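Local coordinates for Non-structural protein 2 (Human rotavirus C, PDB 2GU0) that probably binds single-stranded RNA, hydrolyses nucleoside triphosphates and unwinds RNA helices as an octamer that helps build viral replication factories, at residues 5-10 with 77-82; 9-14 with 18-23; 162-167 with 200-205; 182-187 with 211-216. All blocks are in the same frame, centred on the assembly; numbering follows the deposited sequence.

Contact 1: 5-10 with 77-82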
# COMPACT_ATOMS: atom_id res chain seq x y z
N ALA A 5 14.80 -26.23 28.99
CA ALA A 5 13.80 -25.61 29.87
C ALA A 5 13.47 -24.16 29.52
O ALA A 5 12.64 -23.53 30.18
CB ALA A 5 14.25 -25.69 31.32
N CYS A 6 14.13 -23.60 28.52
CA CYS A 6 13.82 -22.24 28.13
C CYS A 6 12.75 -22.30 27.06
O CYS A 6 12.24 -21.27 26.63
CB CYS A 6 15.04 -21.55 27.53
SG CYS A 6 16.40 -21.32 28.66
N PHE A 7 12.39 -23.51 26.64
CA PHE A 7 11.39 -23.67 25.61
C PHE A 7 10.19 -24.56 25.93
O PHE A 7 9.14 -24.41 25.31
CB PHE A 7 12.04 -24.22 24.35
CG PHE A 7 13.23 -23.45 23.91
CD1 PHE A 7 14.50 -23.80 24.34
CD2 PHE A 7 13.09 -22.37 23.05
CE1 PHE A 7 15.61 -23.09 23.92
CE2 PHE A 7 14.20 -21.65 22.62
CZ PHE A 7 15.46 -22.01 23.06
N VAL A 8 10.35 -25.48 26.88
CA VAL A 8 9.27 -26.39 27.22
C VAL A 8 9.17 -26.77 28.69
O VAL A 8 10.18 -26.91 29.39
CB VAL A 8 9.41 -27.70 26.44
CG1 VAL A 8 9.40 -27.43 24.96
CG2 VAL A 8 10.71 -28.38 26.82
N SER A 9 7.94 -26.94 29.17
CA SER A 9 7.70 -27.36 30.55
C SER A 9 7.10 -28.75 30.40
O SER A 9 6.78 -29.16 29.28
CB SER A 9 6.75 -26.40 31.26
OG SER A 9 5.58 -26.19 30.51
N PHE A 10 6.92 -29.48 31.50
CA PHE A 10 6.38 -30.83 31.38
C PHE A 10 5.38 -31.22 32.47
O PHE A 10 5.24 -30.56 33.49
CB PHE A 10 7.53 -31.83 31.37
CG PHE A 10 8.39 -31.76 32.60
CD1 PHE A 10 7.96 -32.31 33.80
CD2 PHE A 10 9.59 -31.07 32.57
CE1 PHE A 10 8.72 -32.16 34.96
CE2 PHE A 10 10.35 -30.92 33.72
CZ PHE A 10 9.91 -31.46 34.92
N THR A 77 7.99 -18.92 19.03
CA THR A 77 6.74 -19.66 19.11
C THR A 77 6.92 -20.94 18.30
O THR A 77 6.56 -22.03 18.74
CB THR A 77 5.59 -18.89 18.47
OG1 THR A 77 5.59 -17.54 18.96
CG2 THR A 77 4.27 -19.53 18.81
N GLU A 78 7.48 -20.78 17.11
CA GLU A 78 7.72 -21.88 16.20
C GLU A 78 8.57 -22.97 16.85
O GLU A 78 8.15 -24.11 16.96
CB GLU A 78 8.44 -21.37 14.95
CG GLU A 78 7.62 -20.40 14.15
CD GLU A 78 6.57 -21.10 13.35
OE1 GLU A 78 6.95 -21.81 12.38
OE2 GLU A 78 5.37 -20.96 13.68
N LEU A 79 9.77 -22.59 17.28
CA LEU A 79 10.69 -23.52 17.91
C LEU A 79 10.04 -24.15 19.14
O LEU A 79 10.12 -25.37 19.36
CB LEU A 79 11.97 -22.79 18.31
CG LEU A 79 13.01 -23.64 19.05
CD1 LEU A 79 13.48 -24.75 18.13
CD2 LEU A 79 14.17 -22.78 19.50
N VAL A 80 9.39 -23.32 19.94
CA VAL A 80 8.75 -23.78 21.15
C VAL A 80 7.76 -24.91 20.84
O VAL A 80 7.71 -25.93 21.55
CB VAL A 80 8.09 -22.58 21.87
CG1 VAL A 80 6.78 -22.95 22.49
CG2 VAL A 80 9.04 -22.06 22.94
N ASN A 81 6.99 -24.76 19.77
CA ASN A 81 6.02 -25.78 19.42
C ASN A 81 6.65 -27.00 18.77
O ASN A 81 6.17 -28.12 18.93
CB ASN A 81 4.93 -25.20 18.54
CG ASN A 81 3.89 -24.46 19.35
OD1 ASN A 81 3.90 -23.24 19.43
ND2 ASN A 81 3.00 -25.22 19.98
N LEU A 82 7.72 -26.79 18.02
CA LEU A 82 8.42 -27.88 17.37
C LEU A 82 8.99 -28.78 18.47
O LEU A 82 8.86 -30.00 18.43
CB LEU A 82 9.55 -27.32 16.52
CG LEU A 82 10.43 -28.37 15.85
CD1 LEU A 82 9.63 -29.10 14.79
CD2 LEU A 82 11.64 -27.70 15.24

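Contact 2: 9-14 with 18-23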
# COMPACT_ATOMS: atom_id res chain seq x y z
N SER A 9 7.94 -26.94 29.17
CA SER A 9 7.70 -27.36 30.55
C SER A 9 7.10 -28.75 30.40
O SER A 9 6.78 -29.16 29.28
CB SER A 9 6.75 -26.40 31.26
OG SER A 9 5.58 -26.19 30.51
N PHE A 10 6.92 -29.48 31.50
CA PHE A 10 6.38 -30.83 31.38
C PHE A 10 5.38 -31.22 32.47
O PHE A 10 5.24 -30.56 33.49
CB PHE A 10 7.53 -31.83 31.37
CG PHE A 10 8.39 -31.76 32.60
CD1 PHE A 10 7.96 -32.31 33.80
CD2 PHE A 10 9.59 -31.07 32.57
CE1 PHE A 10 8.72 -32.16 34.96
CE2 PHE A 10 10.35 -30.92 33.72
CZ PHE A 10 9.91 -31.46 34.92
N SER A 11 4.70 -32.34 32.21
CA SER A 11 3.72 -32.89 33.13
C SER A 11 4.01 -34.39 33.22
O SER A 11 4.44 -35.01 32.24
CB SER A 11 2.30 -32.66 32.60
OG SER A 11 1.33 -32.93 33.60
N LEU A 12 3.79 -34.97 34.40
CA LEU A 12 4.05 -36.38 34.65
C LEU A 12 2.82 -37.17 35.08
O LEU A 12 2.93 -38.32 35.52
CB LEU A 12 5.14 -36.53 35.71
CG LEU A 12 6.53 -36.05 35.32
CD1 LEU A 12 7.50 -36.35 36.44
CD2 LEU A 12 6.97 -36.74 34.04
N THR A 13 1.64 -36.57 34.97
CA THR A 13 0.40 -37.23 35.36
C THR A 13 0.03 -38.41 34.45
O THR A 13 -0.67 -39.33 34.88
CB THR A 13 -0.78 -36.24 35.37
OG1 THR A 13 -0.76 -35.47 34.16
CG2 THR A 13 -0.70 -35.33 36.57
N GLU A 14 0.50 -38.37 33.21
CA GLU A 14 0.20 -39.43 32.25
C GLU A 14 1.22 -40.56 32.21
O GLU A 14 2.23 -40.54 32.93
CB GLU A 14 0.06 -38.84 30.84
CG GLU A 14 -0.97 -37.73 30.74
CD GLU A 14 -2.34 -38.14 31.26
OE1 GLU A 14 -2.48 -38.33 32.49
OE2 GLU A 14 -3.27 -38.27 30.44
N VAL A 18 4.51 -35.56 29.20
CA VAL A 18 3.82 -34.64 28.31
C VAL A 18 4.53 -33.30 28.37
O VAL A 18 4.75 -32.74 29.44
CB VAL A 18 2.36 -34.44 28.74
CG1 VAL A 18 1.64 -33.58 27.72
CG2 VAL A 18 1.69 -35.80 28.90
N TRP A 19 4.91 -32.78 27.20
CA TRP A 19 5.61 -31.50 27.14
C TRP A 19 4.70 -30.38 26.70
O TRP A 19 3.77 -30.59 25.93
CB TRP A 19 6.79 -31.60 26.19
CG TRP A 19 7.72 -32.72 26.53
CD1 TRP A 19 7.62 -34.02 26.14
CD2 TRP A 19 8.87 -32.64 27.37
NE1 TRP A 19 8.64 -34.76 26.68
CE2 TRP A 19 9.42 -33.93 27.44
CE3 TRP A 19 9.49 -31.60 28.07
CZ2 TRP A 19 10.56 -34.21 28.17
CZ3 TRP A 19 10.61 -31.87 28.80
CH2 TRP A 19 11.14 -33.17 28.85
N TYR A 20 4.97 -29.18 27.19
CA TYR A 20 4.19 -28.01 26.82
C TYR A 20 5.05 -26.83 26.35
O TYR A 20 6.18 -26.64 26.83
CB TYR A 20 3.33 -27.54 27.98
CG TYR A 20 2.45 -28.62 28.55
CD1 TYR A 20 2.91 -29.45 29.58
CD2 TYR A 20 1.17 -28.85 28.04
CE1 TYR A 20 2.12 -30.48 30.08
CE2 TYR A 20 0.38 -29.88 28.53
CZ TYR A 20 0.86 -30.70 29.55
OH TYR A 20 0.08 -31.73 30.02
N PRO A 21 4.53 -26.04 25.41
CA PRO A 21 5.20 -24.86 24.84
C PRO A 21 5.26 -23.75 25.88
O PRO A 21 4.37 -23.63 26.71
CB PRO A 21 4.28 -24.47 23.69
CG PRO A 21 3.59 -25.71 23.33
CD PRO A 21 3.31 -26.35 24.66
N ILE A 22 6.30 -22.93 25.84
CA ILE A 22 6.40 -21.80 26.76
C ILE A 22 6.19 -20.54 25.91
O ILE A 22 6.84 -20.37 24.88
CB ILE A 22 7.77 -21.74 27.44
CG1 ILE A 22 7.88 -22.86 28.47
CG2 ILE A 22 7.94 -20.42 28.14
CD1 ILE A 22 9.19 -22.87 29.22
N ASN A 23 5.29 -19.65 26.32
CA ASN A 23 5.06 -18.46 25.52
C ASN A 23 5.80 -17.22 25.99
O ASN A 23 6.30 -17.17 27.12
CB ASN A 23 3.55 -18.18 25.39
CG ASN A 23 2.93 -17.70 26.67
OD1 ASN A 23 3.18 -16.58 27.11
ND2 ASN A 23 2.11 -18.54 27.29

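Contact 3: 162-167 with 200-205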
# COMPACT_ATOMS: atom_id res chain seq x y z
N SER A 162 27.96 -37.82 -5.21
CA SER A 162 27.29 -39.00 -4.67
C SER A 162 27.51 -39.35 -3.20
O SER A 162 26.72 -40.09 -2.62
CB SER A 162 27.61 -40.22 -5.53
OG SER A 162 29.00 -40.42 -5.56
N TYR A 163 28.57 -38.83 -2.60
CA TYR A 163 28.84 -39.15 -1.21
C TYR A 163 28.65 -38.02 -0.24
O TYR A 163 28.13 -38.23 0.84
CB TYR A 163 30.26 -39.70 -1.05
CG TYR A 163 30.45 -41.06 -1.67
CD1 TYR A 163 31.15 -41.21 -2.88
CD2 TYR A 163 29.90 -42.21 -1.07
CE1 TYR A 163 31.28 -42.46 -3.49
CE2 TYR A 163 30.03 -43.46 -1.67
CZ TYR A 163 30.72 -43.58 -2.88
OH TYR A 163 30.82 -44.80 -3.50
N PHE A 164 29.06 -36.82 -0.63
CA PHE A 164 28.94 -35.68 0.28
C PHE A 164 27.94 -34.63 -0.16
O PHE A 164 27.45 -34.64 -1.29
CB PHE A 164 30.29 -34.99 0.46
CG PHE A 164 31.43 -35.93 0.69
CD1 PHE A 164 32.07 -36.53 -0.39
CD2 PHE A 164 31.88 -36.18 1.97
CE1 PHE A 164 33.16 -37.36 -0.19
CE2 PHE A 164 32.96 -37.00 2.19
CZ PHE A 164 33.61 -37.60 1.10
N THR A 165 27.67 -33.70 0.75
CA THR A 165 26.77 -32.59 0.49
C THR A 165 27.26 -31.39 1.28
O THR A 165 27.54 -31.50 2.46
CB THR A 165 25.34 -32.91 0.92
OG1 THR A 165 24.82 -33.97 0.10
CG2 THR A 165 24.45 -31.70 0.76
N ILE A 166 27.38 -30.24 0.63
CA ILE A 166 27.81 -29.04 1.33
C ILE A 166 26.61 -28.09 1.46
O ILE A 166 25.98 -27.76 0.47
CB ILE A 166 28.95 -28.30 0.59
CG1 ILE A 166 30.16 -29.21 0.44
CG2 ILE A 166 29.38 -27.08 1.38
CD1 ILE A 166 31.33 -28.52 -0.22
N THR A 167 26.30 -27.68 2.68
CA THR A 167 25.17 -26.78 2.91
C THR A 167 25.63 -25.50 3.57
O THR A 167 26.53 -25.52 4.41
CB THR A 167 24.13 -27.44 3.79
OG1 THR A 167 24.78 -28.05 4.91
CG2 THR A 167 23.34 -28.49 3.01
N THR A 200 39.49 -37.91 -2.05
CA THR A 200 40.48 -37.01 -2.64
C THR A 200 39.88 -36.04 -3.65
O THR A 200 40.26 -34.87 -3.70
CB THR A 200 41.61 -37.81 -3.33
OG1 THR A 200 42.34 -38.54 -2.33
CG2 THR A 200 42.57 -36.87 -4.06
N ALA A 201 38.94 -36.51 -4.46
CA ALA A 201 38.33 -35.61 -5.42
C ALA A 201 37.67 -34.45 -4.65
O ALA A 201 37.86 -33.28 -4.97
CB ALA A 201 37.30 -36.36 -6.25
N PHE A 202 36.90 -34.81 -3.63
CA PHE A 202 36.20 -33.84 -2.81
C PHE A 202 37.22 -32.88 -2.14
O PHE A 202 37.01 -31.66 -2.09
CB PHE A 202 35.38 -34.60 -1.76
CG PHE A 202 34.57 -33.72 -0.86
CD1 PHE A 202 33.49 -32.99 -1.36
CD2 PHE A 202 34.89 -33.60 0.49
CE1 PHE A 202 32.74 -32.16 -0.53
CE2 PHE A 202 34.16 -32.77 1.32
CZ PHE A 202 33.08 -32.05 0.81
N ALA A 203 38.31 -33.46 -1.63
CA ALA A 203 39.37 -32.70 -0.97
C ALA A 203 39.88 -31.61 -1.90
O ALA A 203 40.10 -30.47 -1.49
CB ALA A 203 40.51 -33.64 -0.60
N ALA A 204 40.07 -31.99 -3.16
CA ALA A 204 40.53 -31.07 -4.18
C ALA A 204 39.40 -30.11 -4.50
O ALA A 204 39.63 -28.93 -4.72
CB ALA A 204 40.93 -31.83 -5.43
N TYR A 205 38.17 -30.62 -4.52
CA TYR A 205 37.03 -29.78 -4.81
C TYR A 205 36.93 -28.61 -3.85
O TYR A 205 36.75 -27.48 -4.28
CB TYR A 205 35.71 -30.55 -4.76
CG TYR A 205 34.52 -29.66 -5.05
CD1 TYR A 205 34.12 -29.41 -6.35
CD2 TYR A 205 33.87 -28.97 -4.02
CE1 TYR A 205 33.10 -28.49 -6.63
CE2 TYR A 205 32.85 -28.05 -4.28
CZ TYR A 205 32.48 -27.81 -5.59
OH TYR A 205 31.51 -26.89 -5.86

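Contact 4: 182-187 with 211-216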
# COMPACT_ATOMS: atom_id res chain seq x y z
N ASP A 182 30.87 -17.08 9.04
CA ASP A 182 30.78 -17.50 7.64
C ASP A 182 31.15 -18.99 7.63
O ASP A 182 32.32 -19.35 7.63
CB ASP A 182 31.79 -16.68 6.82
CG ASP A 182 31.64 -16.87 5.31
OD1 ASP A 182 31.89 -17.98 4.80
OD2 ASP A 182 31.29 -15.89 4.63
N GLU A 183 30.15 -19.86 7.64
CA GLU A 183 30.43 -21.29 7.65
C GLU A 183 29.58 -22.10 6.69
O GLU A 183 28.56 -21.63 6.20
CB GLU A 183 30.20 -21.84 9.06
CG GLU A 183 30.82 -21.04 10.18
CD GLU A 183 30.47 -21.61 11.54
OE1 GLU A 183 29.28 -21.57 11.89
OE2 GLU A 183 31.37 -22.09 12.26
N TYR A 184 30.02 -23.33 6.45
CA TYR A 184 29.30 -24.29 5.61
C TYR A 184 29.43 -25.62 6.34
O TYR A 184 30.28 -25.76 7.22
CB TYR A 184 29.92 -24.43 4.22
CG TYR A 184 29.92 -23.16 3.42
CD1 TYR A 184 30.85 -22.16 3.69
CD2 TYR A 184 29.01 -22.95 2.39
CE1 TYR A 184 30.89 -20.99 2.95
CE2 TYR A 184 29.04 -21.79 1.64
CZ TYR A 184 29.98 -20.81 1.93
OH TYR A 184 30.05 -19.65 1.21
N LYS A 185 28.59 -26.58 5.99
CA LYS A 185 28.68 -27.89 6.64
C LYS A 185 28.72 -29.04 5.63
O LYS A 185 27.94 -29.09 4.68
CB LYS A 185 27.50 -28.08 7.59
CG LYS A 185 27.62 -29.34 8.44
CD LYS A 185 26.43 -29.56 9.38
CE LYS A 185 26.40 -28.56 10.52
NZ LYS A 185 25.32 -28.89 11.48
N ILE A 186 29.66 -29.96 5.86
CA ILE A 186 29.83 -31.14 5.02
C ILE A 186 29.24 -32.33 5.77
O ILE A 186 29.60 -32.58 6.90
CB ILE A 186 31.31 -31.44 4.82
CG1 ILE A 186 32.04 -30.20 4.30
CG2 ILE A 186 31.48 -32.60 3.87
CD1 ILE A 186 33.53 -30.40 4.25
N THR A 187 28.33 -33.06 5.14
CA THR A 187 27.75 -34.22 5.81
C THR A 187 27.72 -35.35 4.81
O THR A 187 27.50 -35.11 3.64
CB THR A 187 26.30 -33.95 6.29
OG1 THR A 187 25.46 -33.69 5.16
CG2 THR A 187 26.25 -32.75 7.20
N ASN A 211 38.81 -22.05 -0.76
CA ASN A 211 40.21 -21.94 -0.38
C ASN A 211 40.44 -21.19 0.92
O ASN A 211 41.43 -21.44 1.61
CB ASN A 211 41.04 -21.30 -1.52
CG ASN A 211 41.02 -19.78 -1.50
OD1 ASN A 211 40.02 -19.15 -1.86
ND2 ASN A 211 42.13 -19.19 -1.07
N LYS A 212 39.53 -20.29 1.28
CA LYS A 212 39.67 -19.53 2.53
C LYS A 212 39.29 -20.36 3.76
O LYS A 212 39.51 -19.93 4.90
CB LYS A 212 38.78 -18.28 2.48
CG LYS A 212 39.29 -17.15 1.61
CD LYS A 212 38.32 -15.98 1.67
CE LYS A 212 38.89 -14.73 1.00
NZ LYS A 212 37.91 -13.58 0.97
N PHE A 213 38.73 -21.54 3.54
CA PHE A 213 38.27 -22.39 4.63
C PHE A 213 39.07 -23.65 4.91
O PHE A 213 39.88 -24.09 4.11
CB PHE A 213 36.83 -22.80 4.40
CG PHE A 213 35.91 -21.66 4.11
CD1 PHE A 213 35.97 -21.00 2.90
CD2 PHE A 213 34.96 -21.28 5.04
CE1 PHE A 213 35.10 -19.98 2.62
CE2 PHE A 213 34.08 -20.25 4.76
CZ PHE A 213 34.15 -19.60 3.54
N ALA A 214 38.80 -24.22 6.07
CA ALA A 214 39.43 -25.46 6.51
C ALA A 214 38.31 -26.33 7.06
O ALA A 214 37.54 -25.90 7.91
CB ALA A 214 40.46 -25.17 7.59
N ALA A 215 38.22 -27.55 6.55
CA ALA A 215 37.20 -28.47 7.00
C ALA A 215 37.67 -29.15 8.26
O ALA A 215 38.68 -29.87 8.25
CB ALA A 215 36.93 -29.49 5.92
N ILE A 216 36.96 -28.92 9.36
CA ILE A 216 37.31 -29.51 10.65
C ILE A 216 36.23 -30.45 11.16
O ILE A 216 35.17 -30.60 10.55
CB ILE A 216 37.54 -28.42 11.72
CG1 ILE A 216 36.25 -27.64 11.95
CG2 ILE A 216 38.64 -27.47 11.28
CD1 ILE A 216 36.39 -26.53 12.97

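Contact 1: 5-10 with 77-82
Phe-7 lays the CD2-CE2 side of its ring against one methyl branch of Leu-79, with Phe-7 CE2 and Leu-79 CD2 3.3 Å apart. The approach is slanted, neither face nor edge. The first torsion of Leu-79, CG opposite its own backbone N (chi1 177°), carries the side chain toward the phenylalanine. Val-80 meets the base of the same residue: its CG2 sits at the ring edge, near the ring plane, 4.0 Å from Phe-7 CB, and it also touches the carbonyl Phe-7 O. Two consecutive helix residues thus both pack on Phe-7, one on its ring and one at its base, and no hydrogen bond joins the segments. The contact thins out at Val-8, whose CG1 is 4.1 Å from Val-80 O. On the side of the helix turned from segment 5-10, Thr-77 and Glu-78 are exposed to solvent. The packed side continues inward, where Leu-79 also touches Leu-111 of helix 108-119 and Phe-7 touches Leu-83. Phe-7 lies about 4 Å, side chain to side chain, from Val-108, a predicted ATP-binding residue. This is the apolar core of the N-terminal domain, in which helix 74-90 packs against the lead-in to a beta hairpin.

Contact 2: 9-14 with 18-23
Val-18 O is approached by two groups of the facing strand: Ser-11 N donates a hydrogen bond of 2.8 Å to it, in the carbonyl plane, and Phe-10 CA makes a CA-H...O contact. Ser-9 O also has two partners, but its hydrogen-bond donor Tyr-20 N, at 2.8 Å, is tilted 30° from the carbonyl plane; the other is Trp-19 CA at 3.4 Å. The return bonds, Ser-9 N to Tyr-20 O and Val-18 N to Ser-11 O, complete two hydrogen-bonded antiparallel pairs, Ser-9 with Tyr-20 and Ser-11 with Val-18. Phe-10 with Trp-19 forms the non-hydrogen-bonded pair between them. This register defines a two-stranded beta hairpin, strands 8-11 and 18-21, whose two faces differ in chemistry. On the face of Phe-10 and Trp-19, Phe-10 CB stands over the six-membered ring of the indole, 4.2 Å from its centroid. The phenyl ring then turns its edge toward that indole face in an offset edge-to-face pair, with planes at 74°. Phe-10 CG lies between its backbone N and carbonyl carbon (chi1 58°), and the end of the ring leads away from the facing strand to meet Phe-97. On the other face, Ser-11 CB lies in the plane of the Tyr-20 ring, at its edge, 3.3 Å from CE1. Near the turn, Glu-14 CG rests 3.8 Å from Val-18 CG2, although the glutamate is poorly ordered.

Contact 3: 162-167 with 200-205
Phe-164 overlaps Phe-202 face to face: the ring centroids are 4.2 Å apart and the planes differ by 9°, so the rings lie almost flat on one another. Phe-202 CG is 3.8 Å from Phe-164 CD1. The overlap runs on to the strand-side end of the stack, where Phe-164 CB also stands over the Phe-202 ring in a CH-pi contact, 4.2 Å from its centroid. The helix delivers its ring by an extended first torsion, with Phe-202 CG opposite the backbone N (chi1 -178°), which carries the phenyl group out from the helix to the sheet. Two residues after Phe-164 on the strand, Ile-166 also points toward the helix. Its CD1 reaches Phe-202 CE1 at 3.9 Å, obliquely to the ring, and lies 4.4 Å from Tyr-205 CE2, one helical turn on. Phe-261 meets both stacked rings, edge-to-face in the case of Phe-202, and adds to the aromatic cluster. With no hydrogen bond across it, the contact is wholly apolar. It belongs to the alpha/beta core of the HIT-like C-terminal domain, where helix 196-209 packs on one face of the antiparallel sheet.

Contact 4: 182-187 with 211-216
Tyr-184 turns the edge of its ring toward the face of Phe-213 in an offset edge-to-face pair, with centroids 5.4 Å apart and planes at 83°. The touching atoms are Tyr-184 CE1 and Phe-213 CZ, at 3.6 Å. Tyr-184 and Phe-213 share a similar first torsion, CG opposite the carbonyl carbon (chi1 -61° in Tyr-184), which sets the two rings toward each other between their strands. Asp-182 takes the other course: its CG lies opposite the backbone N (chi1 -171°), which carries the carboxylate toward Phe-213, with OD1 at the ring edge, near its plane, beside CE2 and CZ. The backbone carbonyl Asp-182 O also faces this edge, 3.5 Å from Phe-213 CE2. These side chains meet across one face of the five-stranded antiparallel sheet of the HIT-like domain, over strand 222-227, which separates the two strands and carries the predicted active-site His-222. Further along, Ile-186 sends CD1 to within 3.9 Å of Ala-215 CB. The alternating residues Glu-183 and Lys-185 serve the opposite face of strand 182-188. There Glu-183 forms a salt bridge with Arg-224, while Lys-185, like Arg-224 a predicted ATP-binding residue, pairs with Glu-147 and Glu-153.

Overall arrangement
The four contacts fall into two pairs, one in the N-terminal and one in the C-terminal domain, with contacts 1 and 3 about 36 Å apart between centres and on opposite sides of the chain's centre. Contacts 1 and 2 share strand 8-11 and touch directly, yet differ in kind: contact 1 is buried and apolar, whereas contact 2, further out, relies on backbone hydrogen bonds and has exposed residues. Contacts 3 and 4 meet on the five-stranded sheet, through the neighbouring strands 164-170 and 182-188, and Phe-202 packs on Ile-186. Both use aromatic pairs, but buried contact 3 stacks its rings flat, while partly buried contact 4 sets them edge-to-face beside a carboxylate.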